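Putative isomerase (PDB 2OQH) probably acts as an enolase-superfamily enzyme of sugar-acid metabolism, perhaps a glucarate dehydratase that converts D-glucarate to 5-dehydro-4-deoxy-D-glucarate. Local coordinates at residues Gly162-Val167 with Met326-Ala331; Asn193-Pro198 with Ser320-Ser325; Ala77-Gln82 with Ala99-Cys104. All blocks are in the same frame, centred on the assembly; numbering follows the deposited sequence.

How the contacts relate
Along the chain, contact 3 comes first and closes before the others open. It holds together helices 75-81 and 85-112 of the N-terminal domain, whereas contacts 1 and 2 tie strands and their flanking loops together in the C-terminal barrel. These two have centres about 11 Å apart and touch: strands 166-170 and 193-197 are neighbours in the sheet, joined by bonds from Val-167 to Asn-193 and Arg-195. Residues 320-325 run straight on into 326-331, so contact 2 falls between the two halves of contact 1. The centre of contact 3 is about 30 Å from that of contact 1, beyond the chain's centre, yet its Asp-101 is also bonded to Ile-277 of the barrel.

Contact 1 (Gly162-Val167 with Met326-Ala331); sequences GGFDAV and MYYLHA
Phe-164 and Tyr-328 form a T-shaped aromatic pair on the enolase-type barrel, joining the turn before strand 166-170 to the short 3-10 segment after strand 323-324. The phenylalanine supplies the edge and the tyrosine the face: CE1 of Phe-164 comes within 3.8 Å of CD2 of Tyr-328, and CZ of Phe-164 sits over the same face, toward its rim. The ring centroids are 5.3 Å apart and the planes are inclined at 68°, so the CE1-CZ edge of the phenylalanine meets the tyrosine face near its CD2-CE2 rim. Tyr-328 presents that face because its CG occupies the crowded position between the backbone N and the carbonyl carbon (chi1 60°).

Behind these rings, the phenylalanine also packs on Ile-130 and Ala-132 of strand 127-134 and on Val-158 of helix 147-162. Gly-162 O stands 4.2 Å above the plane of the Phe-164 ring, toward its rim, and Gly-163, the first residue past that helix, has a positive phi, as suits a glycine. On the tyrosine side, the 3-10 turn is closed by Leu-329 N bonding to Met-326 O at 3.1 Å. At the far end of the ring, Tyr-328 OH is hydrogen-bonded to Leu-133 N.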
# COMPACT_ATOMS: atom_id res chain seq x y z
N GLY A 162 8.41 -17.44 7.06
CA GLY A 162 8.39 -15.98 7.11
C GLY A 162 7.98 -15.35 8.44
O GLY A 162 8.27 -14.18 8.67
N GLY A 163 7.31 -16.11 9.30
CA GLY A 163 6.88 -15.57 10.57
C GLY A 163 5.75 -14.55 10.45
O GLY A 163 5.60 -13.67 11.30
N PHE A 164 4.95 -14.68 9.39
CA PHE A 164 3.82 -13.78 9.12
C PHE A 164 2.66 -13.96 10.10
O PHE A 164 2.29 -15.08 10.44
CB PHE A 164 3.29 -14.03 7.71
CG PHE A 164 4.28 -13.70 6.61
CD1 PHE A 164 4.44 -12.40 6.16
CD2 PHE A 164 5.05 -14.71 6.03
CE1 PHE A 164 5.34 -12.09 5.13
CE2 PHE A 164 5.96 -14.42 5.00
CZ PHE A 164 6.10 -13.10 4.55
N ASP A 165 2.05 -12.86 10.54
CA ASP A 165 0.92 -12.95 11.46
C ASP A 165 -0.39 -13.04 10.67
O ASP A 165 -1.44 -13.39 11.22
CB ASP A 165 0.82 -11.71 12.36
CG ASP A 165 2.12 -11.39 13.06
OD1 ASP A 165 2.83 -12.33 13.49
OD2 ASP A 165 2.40 -10.18 13.20
N ALA A 166 -0.32 -12.70 9.39
CA ALA A 166 -1.51 -12.73 8.55
C ALA A 166 -1.24 -13.30 7.18
O ALA A 166 -0.13 -13.19 6.65
CB ALA A 166 -2.07 -11.32 8.42
N VAL A 167 -2.27 -13.91 6.60
CA VAL A 167 -2.18 -14.49 5.27
C VAL A 167 -3.34 -13.98 4.42
O VAL A 167 -4.46 -13.86 4.91
CB VAL A 167 -2.26 -16.03 5.31
CG1 VAL A 167 -2.30 -16.58 3.89
CG2 VAL A 167 -1.05 -16.60 6.05
N MSE A 326 4.46 -6.03 -0.41
CA MSE A 326 5.16 -6.95 -1.29
C MSE A 326 6.65 -6.69 -1.18
O MSE A 326 7.42 -7.09 -2.05
CB MSE A 326 4.69 -6.80 -2.74
CG MSE A 326 3.30 -7.38 -3.03
SE MSE A 326 2.84 -8.89 -1.87
CE MSE A 326 1.51 -7.99 -0.79
N TYR A 327 7.04 -6.02 -0.09
CA TYR A 327 8.45 -5.69 0.13
C TYR A 327 9.33 -6.92 0.34
O TYR A 327 10.54 -6.85 0.12
CB TYR A 327 8.61 -4.76 1.34
CG TYR A 327 10.04 -4.28 1.54
CD1 TYR A 327 10.65 -3.44 0.61
CD2 TYR A 327 10.79 -4.71 2.64
CE1 TYR A 327 11.99 -3.04 0.76
CE2 TYR A 327 12.13 -4.31 2.80
CZ TYR A 327 12.72 -3.48 1.86
OH TYR A 327 14.04 -3.09 1.99
N TYR A 328 8.75 -8.04 0.76
CA TYR A 328 9.56 -9.23 0.96
C TYR A 328 10.00 -9.85 -0.35
O TYR A 328 10.76 -10.82 -0.37
CB TYR A 328 8.84 -10.26 1.84
CG TYR A 328 7.52 -10.79 1.30
CD1 TYR A 328 7.47 -11.71 0.26
CD2 TYR A 328 6.32 -10.37 1.86
CE1 TYR A 328 6.25 -12.21 -0.21
CE2 TYR A 328 5.09 -10.86 1.41
CZ TYR A 328 5.06 -11.78 0.37
OH TYR A 328 3.84 -12.27 -0.05
N LEU A 329 9.53 -9.28 -1.46
CA LEU A 329 9.88 -9.76 -2.80
C LEU A 329 11.01 -8.93 -3.40
O LEU A 329 11.38 -9.13 -4.56
CB LEU A 329 8.68 -9.65 -3.73
CG LEU A 329 7.44 -10.49 -3.42
CD1 LEU A 329 6.35 -10.14 -4.43
CD2 LEU A 329 7.79 -11.96 -3.48
N HIS A 330 11.54 -8.00 -2.63
CA HIS A 330 12.59 -7.13 -3.13
C HIS A 330 13.95 -7.80 -3.21
O HIS A 330 14.30 -8.65 -2.38
CB HIS A 330 12.70 -5.87 -2.25
CG HIS A 330 13.67 -6.01 -1.12
ND1 HIS A 330 15.03 -5.81 -1.28
CD2 HIS A 330 13.49 -6.33 0.18
CE1 HIS A 330 15.64 -6.00 -0.12
NE2 HIS A 330 14.72 -6.33 0.78
N ALA A 331 14.69 -7.44 -4.25
CA ALA A 331 16.03 -7.93 -4.46
C ALA A 331 16.87 -6.66 -4.33
O ALA A 331 16.87 -6.03 -3.27
CB ALA A 331 16.18 -8.54 -5.85

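Contact 2 (Asn193-Pro198 with Ser320-Ser325); sequences NLRVDP and SRAIDS
Ala-322 O and Asp-324 OD1 both approach the rim of the Arg-195 guanidinium, almost level with it, and Arg-321 CB comes in at a slant. The main bond runs from Arg-195 NH2 to Ala-322 O, 2.7 Å long and nearly straight at 164°; it lies in the carbonyl plane, on a lone pair. A weak second bond reaches the same oxygen from Arg-195 NH1 at 3.2 Å, so one carbonyl is gripped by both terminal nitrogens. NH1 also makes a salt bridge with Asp-324 OD1, again at 3.2 Å, although the carboxylate is turned 46° from the guanidinium plane. One water accepts from Ala-322 N at 3.0 Å and weakly from Arg-195 NH2; another donates to Asp-324 OD2 at 2.6 Å and accepts weakly from Arg-195 NH1.

The arginine reaches across the barrel interior to 322-324 because its chain is extended from CG to NE (chi2 163°), bridging strands whose nearest CA atoms, those of Arg-195 and Asp-324, are 10.8 Å apart. Glu-220 forms a salt bridge with Arg-195 NE through one carboxylate oxygen and with Arg-321 NH1 through the other, probably offsetting the two neighbouring positive charges. A leucine in place of Arg-195 would probably leave the buried Asp-324 carboxylate without the salt bridge to this guanidinium and Ala-322 O, also bonded by Asn-295 ND2, without its two arginine donors. Such a buried polar network belongs to the core of the modified TIM barrel of the enolase superfamily, whose active sites lie at the C-terminal ends of the strands.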
# COMPACT_ATOMS: atom_id res chain seq x y z
N ASN A 193 -4.31 -14.74 11.04
CA ASN A 193 -5.33 -13.80 10.58
C ASN A 193 -5.44 -14.11 9.09
O ASN A 193 -4.47 -13.98 8.35
CB ASN A 193 -4.87 -12.36 10.78
CG ASN A 193 -4.97 -11.92 12.21
OD1 ASN A 193 -6.03 -12.05 12.82
ND2 ASN A 193 -3.89 -11.39 12.76
N LEU A 194 -6.63 -14.51 8.65
CA LEU A 194 -6.84 -14.87 7.25
C LEU A 194 -7.74 -13.89 6.49
O LEU A 194 -8.76 -13.44 7.02
CB LEU A 194 -7.42 -16.28 7.20
CG LEU A 194 -7.56 -16.96 5.84
CD1 LEU A 194 -6.21 -17.04 5.17
CD2 LEU A 194 -8.13 -18.36 6.05
N ARG A 195 -7.36 -13.60 5.25
CA ARG A 195 -8.10 -12.67 4.40
C ARG A 195 -8.22 -13.20 2.97
O ARG A 195 -7.48 -14.09 2.57
CB ARG A 195 -7.37 -11.32 4.33
CG ARG A 195 -6.90 -10.78 5.67
CD ARG A 195 -5.84 -9.70 5.46
NE ARG A 195 -5.28 -9.22 6.73
CZ ARG A 195 -4.24 -8.40 6.82
NH1 ARG A 195 -3.62 -7.96 5.73
NH2 ARG A 195 -3.80 -8.03 8.02
N VAL A 196 -9.15 -12.65 2.19
CA VAL A 196 -9.31 -13.04 0.79
C VAL A 196 -9.63 -11.79 -0.03
O VAL A 196 -10.47 -10.97 0.35
CB VAL A 196 -10.40 -14.11 0.60
CG1 VAL A 196 -11.71 -13.65 1.19
CG2 VAL A 196 -10.56 -14.42 -0.87
N ASP A 197 -8.95 -11.64 -1.16
CA ASP A 197 -9.13 -10.48 -2.01
C ASP A 197 -9.43 -10.89 -3.45
O ASP A 197 -8.52 -11.18 -4.22
CB ASP A 197 -7.85 -9.63 -1.99
CG ASP A 197 -8.02 -8.30 -2.68
OD1 ASP A 197 -9.03 -8.09 -3.39
OD2 ASP A 197 -7.12 -7.44 -2.52
N PRO A 198 -10.72 -10.93 -3.82
CA PRO A 198 -11.14 -11.31 -5.18
C PRO A 198 -10.95 -10.16 -6.17
O PRO A 198 -11.20 -10.31 -7.36
CB PRO A 198 -12.62 -11.66 -5.00
CG PRO A 198 -12.72 -12.06 -3.56
CD PRO A 198 -11.86 -11.01 -2.89
N SER A 320 -3.05 -0.67 13.37
CA SER A 320 -2.56 -1.71 14.26
C SER A 320 -2.57 -3.13 13.69
O SER A 320 -2.33 -4.09 14.41
CB SER A 320 -3.40 -1.71 15.53
OG SER A 320 -4.76 -1.96 15.21
N ARG A 321 -2.85 -3.25 12.40
CA ARG A 321 -2.93 -4.55 11.76
C ARG A 321 -1.67 -4.86 10.95
O ARG A 321 -0.84 -3.99 10.73
CB ARG A 321 -4.13 -4.59 10.81
CG ARG A 321 -5.47 -4.35 11.49
CD ARG A 321 -6.49 -3.81 10.49
NE ARG A 321 -7.80 -3.58 11.10
CZ ARG A 321 -8.81 -4.45 11.05
NH1 ARG A 321 -8.66 -5.61 10.43
NH2 ARG A 321 -9.97 -4.15 11.63
N ALA A 322 -1.54 -6.12 10.54
CA ALA A 322 -0.40 -6.50 9.71
C ALA A 322 -0.74 -5.92 8.35
O ALA A 322 -1.73 -6.33 7.74
CB ALA A 322 -0.28 -8.01 9.64
N ILE A 323 0.06 -4.98 7.86
CA ILE A 323 -0.21 -4.36 6.57
C ILE A 323 0.13 -5.24 5.38
O ILE A 323 0.83 -6.24 5.53
CB ILE A 323 0.60 -3.05 6.39
CG1 ILE A 323 2.09 -3.37 6.28
CG2 ILE A 323 0.33 -2.10 7.56
CD1 ILE A 323 2.97 -2.18 5.90
N ASP A 324 -0.40 -4.87 4.22
CA ASP A 324 -0.12 -5.59 2.98
C ASP A 324 1.21 -5.01 2.51
O ASP A 324 1.40 -3.79 2.54
CB ASP A 324 -1.18 -5.32 1.91
CG ASP A 324 -2.40 -6.20 2.06
OD1 ASP A 324 -2.37 -7.14 2.89
OD2 ASP A 324 -3.40 -5.98 1.33
N SER A 325 2.13 -5.86 2.10
CA SER A 325 3.42 -5.37 1.65
C SER A 325 4.12 -6.41 0.81
O SER A 325 4.33 -7.53 1.26
CB SER A 325 4.31 -5.00 2.84
OG SER A 325 5.62 -4.67 2.40
O HOH W 1 -3.85 -7.85 11.26
O HOH W 2 -5.16 -7.06 2.92

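Contact 3 (Ala77-Gln82 with Ala99-Cys104); sequences AFHRKQ and AVDVAC
Two consecutive helices of the N-terminal enolase-type domain, 75-81 and 85-112, meet here through a histidine-carboxylate bond, His-79 to Asp-101, and an apolar pair, Phe-78 with Val-100. His-79 NE2 donates to Asp-101 OD1 at 2.7 Å, with an angle of 159° at the hydrogen. The acceptor lies at the ring's edge, only slightly off the imidazole plane, but the carboxylate is turned 47° against that ring and is met on its anti side, the nitrogen standing well out of the carboxylate plane. With its CG trans to the backbone N (chi1 -177°), Asp-101 sends its carboxylate across to the histidine, although neither residue's CB aims straight at the other helix.

Alongside, Phe-78 CZ touches Val-100 CG1 at 3.7 Å, and CE2 of the same ring lies 3.9 Å from that methyl, the two side chains crossing at a slant. Phe-78 also flanks the imidazole, its CD2 4.3 Å above the centre of one face of the His-79 ring. Leu-67 touches both Phe-78 and Val-100, and Ile-97 packs on Phe-78 and His-79. The other carboxylate oxygen reaches the barrel domain: Asp-101 OD2 is hydrogen-bonded to Ile-277 N, at the start of helix 277-289.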
# COMPACT_ATOMS: atom_id res chain seq x y z
N ALA A 77 -0.36 24.23 -0.24
CA ALA A 77 -0.40 25.05 -1.44
C ALA A 77 -0.19 24.20 -2.69
O ALA A 77 -0.86 24.39 -3.71
CB ALA A 77 0.65 26.15 -1.36
N PHE A 78 0.75 23.26 -2.60
CA PHE A 78 1.05 22.37 -3.71
C PHE A 78 -0.14 21.51 -4.13
O PHE A 78 -0.50 21.45 -5.31
CB PHE A 78 2.22 21.46 -3.35
CG PHE A 78 2.44 20.35 -4.33
CD1 PHE A 78 2.72 20.63 -5.66
CD2 PHE A 78 2.34 19.02 -3.93
CE1 PHE A 78 2.89 19.60 -6.59
CE2 PHE A 78 2.52 17.98 -4.86
CZ PHE A 78 2.79 18.28 -6.19
N HIS A 79 -0.73 20.82 -3.17
CA HIS A 79 -1.88 19.96 -3.46
C HIS A 79 -3.03 20.76 -4.06
O HIS A 79 -3.64 20.32 -5.03
CB HIS A 79 -2.34 19.23 -2.20
CG HIS A 79 -1.44 18.10 -1.81
ND1 HIS A 79 -1.36 16.94 -2.54
CD2 HIS A 79 -0.56 17.98 -0.80
CE1 HIS A 79 -0.46 16.14 -1.99
NE2 HIS A 79 0.05 16.75 -0.93
N ARG A 80 -3.34 21.92 -3.49
CA ARG A 80 -4.43 22.72 -4.02
C ARG A 80 -4.11 23.10 -5.46
O ARG A 80 -4.96 23.05 -6.34
CB ARG A 80 -4.64 23.97 -3.16
CG ARG A 80 -5.16 23.69 -1.74
CD ARG A 80 -6.62 23.20 -1.70
NE ARG A 80 -7.54 24.26 -2.10
CZ ARG A 80 -8.87 24.13 -2.16
NH1 ARG A 80 -9.45 22.98 -1.85
NH2 ARG A 80 -9.61 25.16 -2.56
N LYS A 81 -2.86 23.45 -5.72
CA LYS A 81 -2.45 23.82 -7.06
C LYS A 81 -2.65 22.68 -8.08
O LYS A 81 -2.95 22.93 -9.25
CB LYS A 81 -0.98 24.26 -7.05
CG LYS A 81 -0.52 24.92 -8.33
CD LYS A 81 0.84 25.58 -8.14
CE LYS A 81 1.26 26.31 -9.41
NZ LYS A 81 0.22 27.29 -9.86
N GLN A 82 -2.50 21.44 -7.64
CA GLN A 82 -2.64 20.29 -8.54
C GLN A 82 -3.93 19.51 -8.34
O GLN A 82 -4.02 18.35 -8.76
CB GLN A 82 -1.46 19.34 -8.35
CG GLN A 82 -0.08 19.99 -8.34
CD GLN A 82 0.24 20.70 -9.64
OE1 GLN A 82 -0.17 20.27 -10.72
NE2 GLN A 82 1.00 21.78 -9.54
N ALA A 99 4.47 10.96 -5.15
CA ALA A 99 5.93 10.89 -5.27
C ALA A 99 6.56 12.22 -4.85
O ALA A 99 7.53 12.25 -4.09
CB ALA A 99 6.32 10.57 -6.71
N VAL A 100 6.00 13.32 -5.35
CA VAL A 100 6.48 14.66 -5.02
C VAL A 100 6.20 14.96 -3.55
O VAL A 100 7.02 15.58 -2.87
CB VAL A 100 5.80 15.73 -5.90
CG1 VAL A 100 6.27 17.12 -5.51
CG2 VAL A 100 6.09 15.45 -7.37
N ASP A 101 5.04 14.51 -3.07
CA ASP A 101 4.64 14.73 -1.69
C ASP A 101 5.67 14.10 -0.76
O ASP A 101 6.14 14.74 0.18
CB ASP A 101 3.27 14.10 -1.43
CG ASP A 101 2.76 14.37 -0.02
OD1 ASP A 101 2.13 15.42 0.20
OD2 ASP A 101 3.01 13.53 0.86
N VAL A 102 6.00 12.84 -1.03
CA VAL A 102 6.96 12.11 -0.22
C VAL A 102 8.35 12.76 -0.26
O VAL A 102 9.00 12.90 0.77
CB VAL A 102 7.07 10.64 -0.69
CG1 VAL A 102 8.15 9.91 0.10
CG2 VAL A 102 5.73 9.95 -0.53
N ALA A 103 8.79 13.15 -1.44
CA ALA A 103 10.09 13.79 -1.57
C ALA A 103 10.16 15.05 -0.72
O ALA A 103 11.18 15.33 -0.10
CB ALA A 103 10.38 14.13 -3.04
N CYS A 104 9.07 15.81 -0.68
CA CYS A 104 9.05 17.03 0.13
C CYS A 104 9.12 16.72 1.63
O CYS A 104 9.79 17.42 2.39
CB CYS A 104 7.79 17.85 -0.18
SG CYS A 104 7.81 18.66 -1.78